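Local coordinates for protein 2-keto-3-deoxygluconate kinase (Thermotoga maritima, PDB 2AFB) that probably phosphorylates 2-keto-3-deoxygluconate at the expense of ATP, as a sugar kinase of the pfkB (ribokinase-like) family, at residues E133-F144 with V165-D176; G93-F101 with V113-E124. All coordinates share one frame; numbering follows the deposited sequence.

Contact 1: residues E133-F144 with V165-D176; sequences EKILDGARWFHF and VANEKGVTVSCD
Ser174 OG sits between two rings of the neighbouring strand. Trp141 NE1 donates to it at 3.0 Å, almost straight (175°) and in the plane of the indole, while His143 ND1 lies 2.5 Å from Ser174 OG, unusually short for the hydrogen bond they make. The serine oxygen stands between its own backbone N and carbonyl carbon (chi1 67°), which turns it toward both rings. Farther along the indole, Thr172 CG2 presses on one face of the six-membered ring, 3.6 Å from its centroid, a CH-pi contact. On the other side of the sheet Cys175 lies against Phe144: CB is over the ring face, and SG approaches obliquely, 3.6 Å from Phe144 CE2.

Between these two layers of side chains runs a parallel ladder, with Phe142 N bonded to Thr172 O, Ser174 N to Phe142 O, Phe144 N to Ser174 O and Asp176 N to Phe144 O. Val171 CG1 packs on Phe142 CB just before the ladder begins. Helix 290-304 covers the Trp141 side; helix 155-169, which ends in a Schellman motif at Gly170, covers Phe142 and Phe144.

At the surface, Lys169 NZ makes a salt bridge to Glu133 OE1 (3.4 Å) and a long one to Asp137 OD1. Glu133 OE2 is only 2.7 Å from Glu168 OE1, so one of these acids probably holds a proton, even with the lysine nearby.

Contact 2: residues G93-F101 with V113-E124; sequences GGNRIGIYF and VVYDRAHSAISE
Arg96 reaches across to Asp116 with the end of its guanidinium, and NH1 and NH2 both donate to the same atom, the backbone O of Asp116, at 3.0 Å each. That oxygen lies in the guanidinium plane, yet both nitrogens stand above the plane of its carbonyl group. Ile99 N gives it a third hydrogen bond. A bend at chi3 (-68°) brings the guanidinium round to this carbonyl, and NH1 also makes a weak bond to Ala118 O.

The Asp116 side chain crosses that of Arg96 at about a right angle, with NH2 3.3 Å from OD2 in a salt bridge, and the carboxylate and guanidinium planes are 41° apart. Both residues have stronger polar partners in the second subunit: Arg96 NE pairs with Asp116 OD1 of that chain, and Asp116 OD2 with its Arg96 NH1. These alternating charges tie the two arginines, which come close across the interface, into one network.

On the opposite face of the strands from Ile99 and Asp116, the rings of Tyr100 and Tyr115 are nearly parallel (27°) but slid apart, so they barely overlap, and the closest touch is Tyr115 CD1 on Tyr100 CB (3.8 Å). Val113 CG1 comes obliquely to Tyr100 CD2. Back on the face of Ile99 and Asp116, Phe101 turns the edge of its ring to Val114 O, and Phe39 meets that phenylalanine edge-to-face.

Beyond the strands, Ala121 N bonds to Arg96 O, and a water joins Asn95 N, His119 O and Glu124 OE1. Ser120 OG accepts from Ser123 N in an ST motif and is also hydrogen-bonded to Glu20.

The strands form an antiparallel beta hairpin, flanked by loops, in a small sheet apart from the main one, consistent with the lid of ribokinase-family sugar kinases, which here also forms a subunit interface.

In the fold
From the N terminus, contact 2 comes first. Strand 99-103 turns back as strand 112-116, so 93-101 and 113-124 close a short hairpin loop at the edge of the four-stranded sheet, where the second subunit packs. The chain then passes through helix 132-135 into the large nine-stranded sheet. There contact 1 closes a longer loop, in which helix 155-169 carries the chain from strand 139-145 to its parallel neighbour 172-176: a beta-alpha-beta crossover. The two loops follow in series, neither nesting nor crossing. The contacts do not touch, and their centres are 26 Å apart, one joining the edge strand of the small sheet to its neighbour, the other two adjacent parallel strands of the larger.

Contact 1: residues E133-F144 with V165-D176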
loop_
_atom_site.group_PDB
_atom_site.type_symbol
_atom_site.label_atom_id
_atom_site.label_comp_id
_atom_site.label_asym_id
_atom_site.label_seq_id
_atom_site.Cartn_x
_atom_site.Cartn_y
_atom_site.Cartn_z
ATOM N N GLU A 133 -6.689 10.645 44.350
ATOM C CA GLU A 133 -7.982 10.739 44.989
ATOM C C GLU A 133 -9.104 10.967 44.000
ATOM O O GLU A 133 -10.199 10.508 44.230
ATOM C CB GLU A 133 -7.996 11.893 46.027
ATOM C CG GLU A 133 -7.109 11.658 47.239
ATOM C CD GLU A 133 -7.665 10.577 48.179
ATOM O OE1 GLU A 133 -8.846 10.186 48.001
ATOM O OE2 GLU A 133 -6.919 10.125 49.082
ATOM N N LYS A 134 -8.857 11.741 42.941
ATOM C CA LYS A 134 -9.871 12.018 41.895
ATOM C C LYS A 134 -9.980 10.813 40.937
ATOM O O LYS A 134 -11.064 10.277 40.673
ATOM C CB LYS A 134 -9.498 13.319 41.151
ATOM C CG LYS A 134 -10.410 13.755 40.000
ATOM N N ILE A 135 -8.822 10.372 40.463
ATOM C CA ILE A 135 -8.698 9.235 39.582
ATOM C C ILE A 135 -9.426 7.991 40.125
ATOM O O ILE A 135 -10.205 7.360 39.399
ATOM C CB ILE A 135 -7.196 8.901 39.315
ATOM C CG1 ILE A 135 -6.538 9.970 38.452
ATOM C CG2 ILE A 135 -7.016 7.516 38.622
ATOM C CD1 ILE A 135 -4.983 9.933 38.513
ATOM N N LEU A 136 -9.167 7.627 41.377
ATOM C CA LEU A 136 -9.664 6.348 41.897
ATOM C C LEU A 136 -11.014 6.466 42.599
ATOM O O LEU A 136 -11.581 5.455 43.023
ATOM C CB LEU A 136 -8.623 5.675 42.793
ATOM C CG LEU A 136 -7.342 5.242 42.092
ATOM C CD1 LEU A 136 -6.211 4.985 43.101
ATOM C CD2 LEU A 136 -7.562 4.025 41.252
ATOM N N ASP A 137 -11.546 7.682 42.687
ATOM C CA ASP A 137 -12.878 7.855 43.226
ATOM C C ASP A 137 -13.828 6.941 42.460
ATOM O O ASP A 137 -13.909 6.989 41.228
ATOM C CB ASP A 137 -13.334 9.302 43.162
ATOM C CG ASP A 137 -14.629 9.541 43.953
ATOM O OD1 ASP A 137 -14.589 9.389 45.196
ATOM O OD2 ASP A 137 -15.677 9.878 43.335
ATOM N N GLY A 138 -14.511 6.066 43.190
ATOM C CA GLY A 138 -15.514 5.187 42.592
ATOM C C GLY A 138 -14.979 3.997 41.805
ATOM O O GLY A 138 -15.755 3.274 41.199
ATOM N N ALA A 139 -13.652 3.807 41.782
ATOM C CA ALA A 139 -13.034 2.715 41.016
ATOM C C ALA A 139 -13.313 1.358 41.670
ATOM O O ALA A 139 -13.213 1.224 42.875
ATOM C CB ALA A 139 -11.499 2.927 40.880
ATOM N N ARG A 140 -13.638 0.364 40.867
ATOM C CA ARG A 140 -13.812 -0.997 41.386
ATOM C C ARG A 140 -12.490 -1.754 41.280
ATOM O O ARG A 140 -12.310 -2.803 41.910
ATOM C CB ARG A 140 -14.870 -1.759 40.590
ATOM C CG ARG A 140 -16.097 -0.946 40.203
ATOM C CD ARG A 140 -17.258 -1.139 41.133
ATOM N NE ARG A 140 -18.145 -2.243 40.736
ATOM C CZ ARG A 140 -19.439 -2.142 40.376
ATOM N NH1 ARG A 140 -20.084 -0.970 40.282
ATOM N NH2 ARG A 140 -20.107 -3.249 40.093
ATOM N N TRP A 141 -11.559 -1.211 40.493
ATOM C CA TRP A 141 -10.326 -1.930 40.148
ATOM C C TRP A 141 -9.230 -1.004 39.680
ATOM O O TRP A 141 -9.507 -0.023 39.022
ATOM C CB TRP A 141 -10.579 -2.948 39.031
ATOM C CG TRP A 141 -9.629 -4.090 39.028
ATOM C CD1 TRP A 141 -8.335 -4.076 38.586
ATOM C CD2 TRP A 141 -9.883 -5.441 39.464
ATOM N NE1 TRP A 141 -7.774 -5.316 38.718
ATOM C CE2 TRP A 141 -8.712 -6.183 39.223
ATOM C CE3 TRP A 141 -11.008 -6.106 39.929
ATOM C CZ2 TRP A 141 -8.618 -7.548 39.493
ATOM C CZ3 TRP A 141 -10.910 -7.474 40.250
ATOM C CH2 TRP A 141 -9.726 -8.169 40.037
ATOM N N PHE A 142 -7.997 -1.355 40.088
ATOM C CA PHE A 142 -6.747 -0.716 39.687
ATOM C C PHE A 142 -5.689 -1.763 39.299
ATOM O O PHE A 142 -5.406 -2.723 40.031
ATOM C CB PHE A 142 -6.191 0.155 40.795
ATOM C CG PHE A 142 -4.934 0.841 40.424
ATOM C CD1 PHE A 142 -4.937 1.832 39.489
ATOM C CD2 PHE A 142 -3.719 0.452 40.975
ATOM C CE1 PHE A 142 -3.753 2.465 39.143
ATOM C CE2 PHE A 142 -2.528 1.082 40.605
ATOM C CZ PHE A 142 -2.551 2.091 39.724
ATOM N N HIS A 143 -5.138 -1.557 38.126
ATOM C CA HIS A 143 -4.157 -2.453 37.524
ATOM C C HIS A 143 -2.850 -1.740 37.143
ATOM O O HIS A 143 -2.895 -0.663 36.565
ATOM C CB HIS A 143 -4.745 -3.148 36.281
ATOM C CG HIS A 143 -3.779 -4.075 35.638
ATOM N ND1 HIS A 143 -3.446 -5.288 36.195
ATOM C CD2 HIS A 143 -2.988 -3.921 34.547
ATOM C CE1 HIS A 143 -2.535 -5.871 35.435
ATOM N NE2 HIS A 143 -2.216 -5.043 34.449
ATOM N N PHE A 144 -1.697 -2.359 37.472
ATOM C CA PHE A 144 -0.366 -1.870 37.051
ATOM C C PHE A 144 0.487 -3.060 36.697
ATOM O O PHE A 144 0.100 -4.206 36.999
ATOM C CB PHE A 144 0.357 -0.980 38.116
ATOM C CG PHE A 144 0.797 -1.715 39.384
ATOM C CD1 PHE A 144 -0.131 -2.085 40.361
ATOM C CD2 PHE A 144 2.137 -2.001 39.606
ATOM C CE1 PHE A 144 0.286 -2.745 41.512
ATOM C CE2 PHE A 144 2.549 -2.657 40.712
ATOM C CZ PHE A 144 1.626 -3.039 41.674
ATOM N N VAL A 165 -3.787 5.207 47.961
ATOM C CA VAL A 165 -5.193 5.600 47.770
ATOM C C VAL A 165 -6.128 4.424 47.455
ATOM O O VAL A 165 -7.239 4.326 47.970
ATOM C CB VAL A 165 -5.319 6.633 46.659
ATOM C CG1 VAL A 165 -6.805 6.982 46.398
ATOM C CG2 VAL A 165 -4.521 7.888 47.051
ATOM N N ALA A 166 -5.698 3.548 46.576
ATOM C CA ALA A 166 -6.458 2.352 46.291
ATOM C C ALA A 166 -6.776 1.654 47.596
ATOM O O ALA A 166 -7.885 1.248 47.823
ATOM C CB ALA A 166 -5.654 1.443 45.412
ATOM N N ASN A 167 -5.780 1.510 48.458
ATOM C CA ASN A 167 -5.947 0.795 49.720
ATOM C C ASN A 167 -6.865 1.552 50.650
ATOM O O ASN A 167 -7.679 0.946 51.316
ATOM C CB ASN A 167 -4.594 0.594 50.384
ATOM C CG ASN A 167 -4.688 -0.126 51.706
ATOM O OD1 ASN A 167 -5.163 -1.261 51.772
ATOM N ND2 ASN A 167 -4.199 0.508 52.758
ATOM N N GLU A 168 -6.716 2.875 50.705
ATOM C CA GLU A 168 -7.632 3.718 51.487
ATOM C C GLU A 168 -9.073 3.530 51.016
ATOM O O GLU A 168 -9.974 3.453 51.829
ATOM C CB GLU A 168 -7.231 5.200 51.376
ATOM C CG GLU A 168 -8.306 6.240 51.779
ATOM C CD GLU A 168 -8.069 7.618 51.119
ATOM O OE1 GLU A 168 -6.896 7.952 50.765
ATOM O OE2 GLU A 168 -9.076 8.348 50.933
ATOM N N LYS A 169 -9.280 3.430 49.702
ATOM C CA LYS A 169 -10.637 3.398 49.115
ATOM C C LYS A 169 -11.217 1.981 48.974
ATOM O O LYS A 169 -12.376 1.803 48.585
ATOM C CB LYS A 169 -10.655 4.106 47.768
ATOM C CG LYS A 169 -10.563 5.605 47.881
ATOM C CD LYS A 169 -10.641 6.246 46.551
ATOM C CE LYS A 169 -10.474 7.754 46.631
ATOM N NZ LYS A 169 -11.672 8.393 47.242
ATOM N N GLY A 170 -10.416 0.983 49.308
ATOM C CA GLY A 170 -10.844 -0.424 49.219
ATOM C C GLY A 170 -10.926 -0.919 47.774
ATOM O O GLY A 170 -11.675 -1.819 47.466
ATOM N N VAL A 171 -10.139 -0.318 46.896
ATOM C CA VAL A 171 -10.125 -0.676 45.492
ATOM C C VAL A 171 -9.302 -1.965 45.306
ATOM O O VAL A 171 -8.207 -2.074 45.854
ATOM C CB VAL A 171 -9.522 0.487 44.684
ATOM C CG1 VAL A 171 -9.395 0.148 43.177
ATOM C CG2 VAL A 171 -10.346 1.741 44.887
ATOM N N THR A 172 -9.824 -2.927 44.531
ATOM C CA THR A 172 -9.096 -4.132 44.177
ATOM C C THR A 172 -7.950 -3.782 43.273
ATOM O O THR A 172 -8.118 -2.995 42.329
ATOM C CB THR A 172 -9.968 -5.196 43.490
ATOM O OG1 THR A 172 -11.059 -5.545 44.359
ATOM C CG2 THR A 172 -9.132 -6.449 43.259
ATOM N N VAL A 173 -6.790 -4.369 43.593
ATOM C CA VAL A 173 -5.533 -4.082 42.947
ATOM C C VAL A 173 -4.973 -5.362 42.327
ATOM O O VAL A 173 -4.797 -6.367 43.012
ATOM C CB VAL A 173 -4.495 -3.498 43.936
ATOM C CG1 VAL A 173 -3.125 -3.449 43.333
ATOM C CG2 VAL A 173 -4.911 -2.117 44.425
ATOM N N SER A 174 -4.707 -5.303 41.017
ATOM C CA SER A 174 -3.941 -6.318 40.339
ATOM C C SER A 174 -2.576 -5.775 39.854
ATOM O O SER A 174 -2.392 -4.577 39.571
ATOM C CB SER A 174 -4.740 -6.912 39.166
ATOM O OG SER A 174 -4.929 -5.950 38.159
ATOM N N CYS A 175 -1.639 -6.711 39.735
ATOM C CA CYS A 175 -0.316 -6.470 39.187
ATOM C C CYS A 175 0.072 -7.617 38.249
ATOM O O CYS A 175 0.026 -8.770 38.642
ATOM C CB CYS A 175 0.709 -6.392 40.316
ATOM S SG CYS A 175 2.440 -6.151 39.804
ATOM N N ASP A 176 0.446 -7.289 37.028
ATOM C CA ASP A 176 1.169 -8.220 36.151
ATOM C C ASP A 176 2.680 -7.946 36.305
ATOM O O ASP A 176 3.145 -6.883 35.956
ATOM C CB ASP A 176 0.732 -8.021 34.679
ATOM C CG ASP A 176 1.367 -9.045 33.699
ATOM O OD1 ASP A 176 2.429 -9.667 34.027
ATOM O OD2 ASP A 176 0.788 -9.205 32.582
#

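Contact 2: residues G93-F101 with V113-E124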
loop_
_atom_site.group_PDB
_atom_site.type_symbol
_atom_site.label_atom_id
_atom_site.label_comp_id
_atom_site.label_asym_id
_atom_site.label_seq_id
_atom_site.Cartn_x
_atom_site.Cartn_y
_atom_site.Cartn_z
ATOM N N GLY A 93 2.060 16.995 28.665
ATOM C CA GLY A 93 3.272 17.717 28.964
ATOM C C GLY A 93 4.468 16.888 28.587
ATOM O O GLY A 93 4.336 15.797 28.067
ATOM N N GLY A 94 5.650 17.419 28.854
ATOM C CA GLY A 94 6.903 16.767 28.471
ATOM C C GLY A 94 7.231 16.923 26.995
ATOM O O GLY A 94 6.487 17.564 26.243
ATOM N N ASN A 95 8.274 16.206 26.580
ATOM C CA ASN A 95 8.955 16.447 25.318
ATOM C C ASN A 95 8.714 15.523 24.170
ATOM O O ASN A 95 8.763 15.957 23.032
ATOM C CB ASN A 95 10.456 16.541 25.607
ATOM C CG ASN A 95 10.749 17.682 26.492
ATOM O OD1 ASN A 95 10.227 18.779 26.272
ATOM N ND2 ASN A 95 11.469 17.423 27.577
ATOM N N ARG A 96 8.477 14.250 24.449
ATOM C CA ARG A 96 8.299 13.251 23.413
ATOM C C ARG A 96 7.423 12.111 23.928
ATOM O O ARG A 96 7.279 11.913 25.143
ATOM C CB ARG A 96 9.639 12.651 22.961
ATOM C CG ARG A 96 10.318 11.711 23.980
ATOM C CD ARG A 96 11.758 11.401 23.585
ATOM N NE ARG A 96 11.832 10.591 22.370
ATOM C CZ ARG A 96 11.734 9.268 22.346
ATOM N NH1 ARG A 96 11.591 8.555 23.469
ATOM N NH2 ARG A 96 11.799 8.644 21.197
ATOM N N ILE A 97 6.864 11.386 22.976
ATOM C CA ILE A 97 6.284 10.066 23.198
ATOM C C ILE A 97 7.338 9.001 23.026
ATOM O O ILE A 97 8.255 9.138 22.235
ATOM C CB ILE A 97 5.102 9.774 22.272
ATOM C CG1 ILE A 97 4.206 8.675 22.872
ATOM C CG2 ILE A 97 5.558 9.397 20.852
ATOM C CD1 ILE A 97 2.952 8.311 22.025
ATOM N N GLY A 98 7.251 7.969 23.837
ATOM C CA GLY A 98 8.105 6.810 23.673
ATOM C C GLY A 98 7.710 6.039 22.441
ATOM O O GLY A 98 6.559 6.109 21.986
ATOM N N ILE A 99 8.692 5.342 21.879
ATOM C CA ILE A 99 8.526 4.598 20.662
ATOM C C ILE A 99 9.142 3.211 20.790
ATOM O O ILE A 99 10.184 3.047 21.425
ATOM C CB ILE A 99 9.284 5.275 19.456
ATOM C CG1 ILE A 99 8.838 6.718 19.283
ATOM C CG2 ILE A 99 9.099 4.423 18.223
ATOM C CD1 ILE A 99 9.635 7.485 18.187
ATOM N N TYR A 100 8.541 2.224 20.132
ATOM C CA TYR A 100 9.261 1.022 19.834
ATOM C C TYR A 100 9.060 0.538 18.439
ATOM O O TYR A 100 7.977 0.699 17.871
ATOM C CB TYR A 100 8.993 -0.086 20.841
ATOM C CG TYR A 100 7.685 -0.830 20.837
ATOM C CD1 TYR A 100 6.503 -0.234 21.283
ATOM C CD2 TYR A 100 7.636 -2.169 20.443
ATOM C CE1 TYR A 100 5.309 -0.961 21.358
ATOM C CE2 TYR A 100 6.452 -2.915 20.527
ATOM C CZ TYR A 100 5.292 -2.313 20.988
ATOM O OH TYR A 100 4.107 -3.040 21.032
ATOM N N PHE A 101 10.148 -0.014 17.894
ATOM C CA PHE A 101 10.135 -0.597 16.558
ATOM C C PHE A 101 10.030 -2.087 16.750
ATOM O O PHE A 101 10.749 -2.664 17.536
ATOM C CB PHE A 101 11.406 -0.289 15.806
ATOM C CG PHE A 101 11.663 1.175 15.618
ATOM C CD1 PHE A 101 12.152 1.923 16.640
ATOM C CD2 PHE A 101 11.385 1.816 14.408
ATOM C CE1 PHE A 101 12.388 3.287 16.489
ATOM C CE2 PHE A 101 11.629 3.181 14.256
ATOM C CZ PHE A 101 12.109 3.913 15.319
ATOM N N VAL A 113 12.553 -6.349 18.957
ATOM C CA VAL A 113 12.136 -5.032 19.382
ATOM C C VAL A 113 13.391 -4.170 19.517
ATOM O O VAL A 113 14.357 -4.565 20.127
ATOM C CB VAL A 113 11.380 -5.024 20.741
ATOM C CG1 VAL A 113 10.851 -3.596 21.026
ATOM C CG2 VAL A 113 10.203 -5.998 20.746
ATOM N N VAL A 114 13.353 -3.007 18.909
ATOM C CA VAL A 114 14.256 -1.942 19.220
ATOM C C VAL A 114 13.484 -0.862 20.010
ATOM O O VAL A 114 12.650 -0.178 19.462
ATOM C CB VAL A 114 14.785 -1.316 17.935
ATOM C CG1 VAL A 114 15.721 -0.200 18.250
ATOM C CG2 VAL A 114 15.481 -2.381 17.053
ATOM N N TYR A 115 13.804 -0.665 21.277
ATOM C CA TYR A 115 13.147 0.381 22.065
ATOM C C TYR A 115 13.763 1.770 21.870
ATOM O O TYR A 115 14.987 1.922 21.816
ATOM C CB TYR A 115 13.199 0.044 23.584
ATOM C CG TYR A 115 12.294 -1.097 23.920
ATOM C CD1 TYR A 115 10.899 -0.917 23.965
ATOM C CD2 TYR A 115 12.802 -2.377 24.093
ATOM C CE1 TYR A 115 10.056 -1.971 24.226
ATOM C CE2 TYR A 115 11.958 -3.453 24.341
ATOM C CZ TYR A 115 10.591 -3.239 24.425
ATOM O OH TYR A 115 9.755 -4.296 24.692
ATOM N N ASP A 116 12.896 2.779 21.910
ATOM C CA ASP A 116 13.285 4.201 21.891
ATOM C C ASP A 116 12.317 4.989 22.783
ATOM O O ASP A 116 11.537 5.828 22.317
ATOM C CB ASP A 116 13.216 4.651 20.454
ATOM C CG ASP A 116 13.843 6.013 20.225
ATOM O OD1 ASP A 116 14.621 6.486 21.098
ATOM O OD2 ASP A 116 13.512 6.611 19.179
ATOM N N ARG A 117 12.300 4.601 24.066
ATOM C CA ARG A 117 11.315 5.060 25.030
ATOM C C ARG A 117 11.937 6.016 26.045
ATOM O O ARG A 117 11.243 6.715 26.755
ATOM C CB ARG A 117 10.625 3.853 25.708
ATOM C CG ARG A 117 11.551 2.995 26.607
ATOM C CD ARG A 117 10.924 1.649 27.096
ATOM N NE ARG A 117 9.547 1.837 27.511
ATOM C CZ ARG A 117 8.709 0.838 27.792
ATOM N NH1 ARG A 117 9.154 -0.429 27.750
ATOM N NH2 ARG A 117 7.435 1.112 28.099
ATOM N N ALA A 118 13.247 6.107 26.072
ATOM C CA ALA A 118 13.893 6.938 27.084
ATOM C C ALA A 118 13.517 8.405 26.946
ATOM O O ALA A 118 13.313 8.909 25.870
ATOM C CB ALA A 118 15.371 6.765 27.017
ATOM N N HIS A 119 13.358 9.063 28.068
ATOM C CA HIS A 119 13.091 10.498 28.129
ATOM C C HIS A 119 11.699 10.852 27.633
ATOM O O HIS A 119 11.433 12.001 27.341
ATOM C CB HIS A 119 14.167 11.303 27.370
ATOM C CG HIS A 119 15.564 10.888 27.686
ATOM N ND1 HIS A 119 16.149 11.114 28.915
ATOM C CD2 HIS A 119 16.504 10.271 26.926
ATOM C CE1 HIS A 119 17.385 10.639 28.903
ATOM N NE2 HIS A 119 17.627 10.130 27.705
ATOM N N SER A 120 10.820 9.855 27.582
ATOM C CA SER A 120 9.416 10.058 27.279
ATOM C C SER A 120 8.761 10.883 28.369
ATOM O O SER A 120 9.237 10.922 29.518
ATOM C CB SER A 120 8.664 8.702 27.182
ATOM O OG SER A 120 8.622 8.043 28.463
ATOM N N ALA A 121 7.635 11.508 28.008
ATOM C CA ALA A 121 6.904 12.359 28.922
ATOM C C ALA A 121 6.510 11.589 30.213
ATOM O O ALA A 121 6.588 12.120 31.311
ATOM C CB ALA A 121 5.665 12.937 28.197
ATOM N N ILE A 122 6.088 10.340 30.084
ATOM C CA ILE A 122 5.709 9.576 31.277
ATOM C C ILE A 122 6.940 9.254 32.122
ATOM O O ILE A 122 6.862 9.291 33.349
ATOM C CB ILE A 122 4.874 8.288 30.932
ATOM C CG1 ILE A 122 4.473 7.489 32.178
ATOM C CG2 ILE A 122 5.635 7.334 30.011
ATOM C CD1 ILE A 122 3.436 8.143 32.996
ATOM N N SER A 123 8.064 8.950 31.473
ATOM C CA SER A 123 9.294 8.588 32.178
ATOM C C SER A 123 9.741 9.704 33.107
ATOM O O SER A 123 10.233 9.418 34.169
ATOM C CB SER A 123 10.426 8.175 31.231
ATOM O OG SER A 123 11.062 9.266 30.619
ATOM N N GLU A 124 9.475 10.941 32.705
ATOM C CA GLU A 124 9.843 12.151 33.409
ATOM C C GLU A 124 8.652 12.733 34.197
ATOM O O GLU A 124 8.718 13.866 34.707
ATOM C CB GLU A 124 10.329 13.183 32.355
ATOM C CG GLU A 124 11.502 12.655 31.551
ATOM C CD GLU A 124 12.175 13.712 30.702
ATOM O OE1 GLU A 124 11.496 14.716 30.375
ATOM O OE2 GLU A 124 13.382 13.529 30.362
HETATM O O HOH W 1 9.655 14.197 28.115
#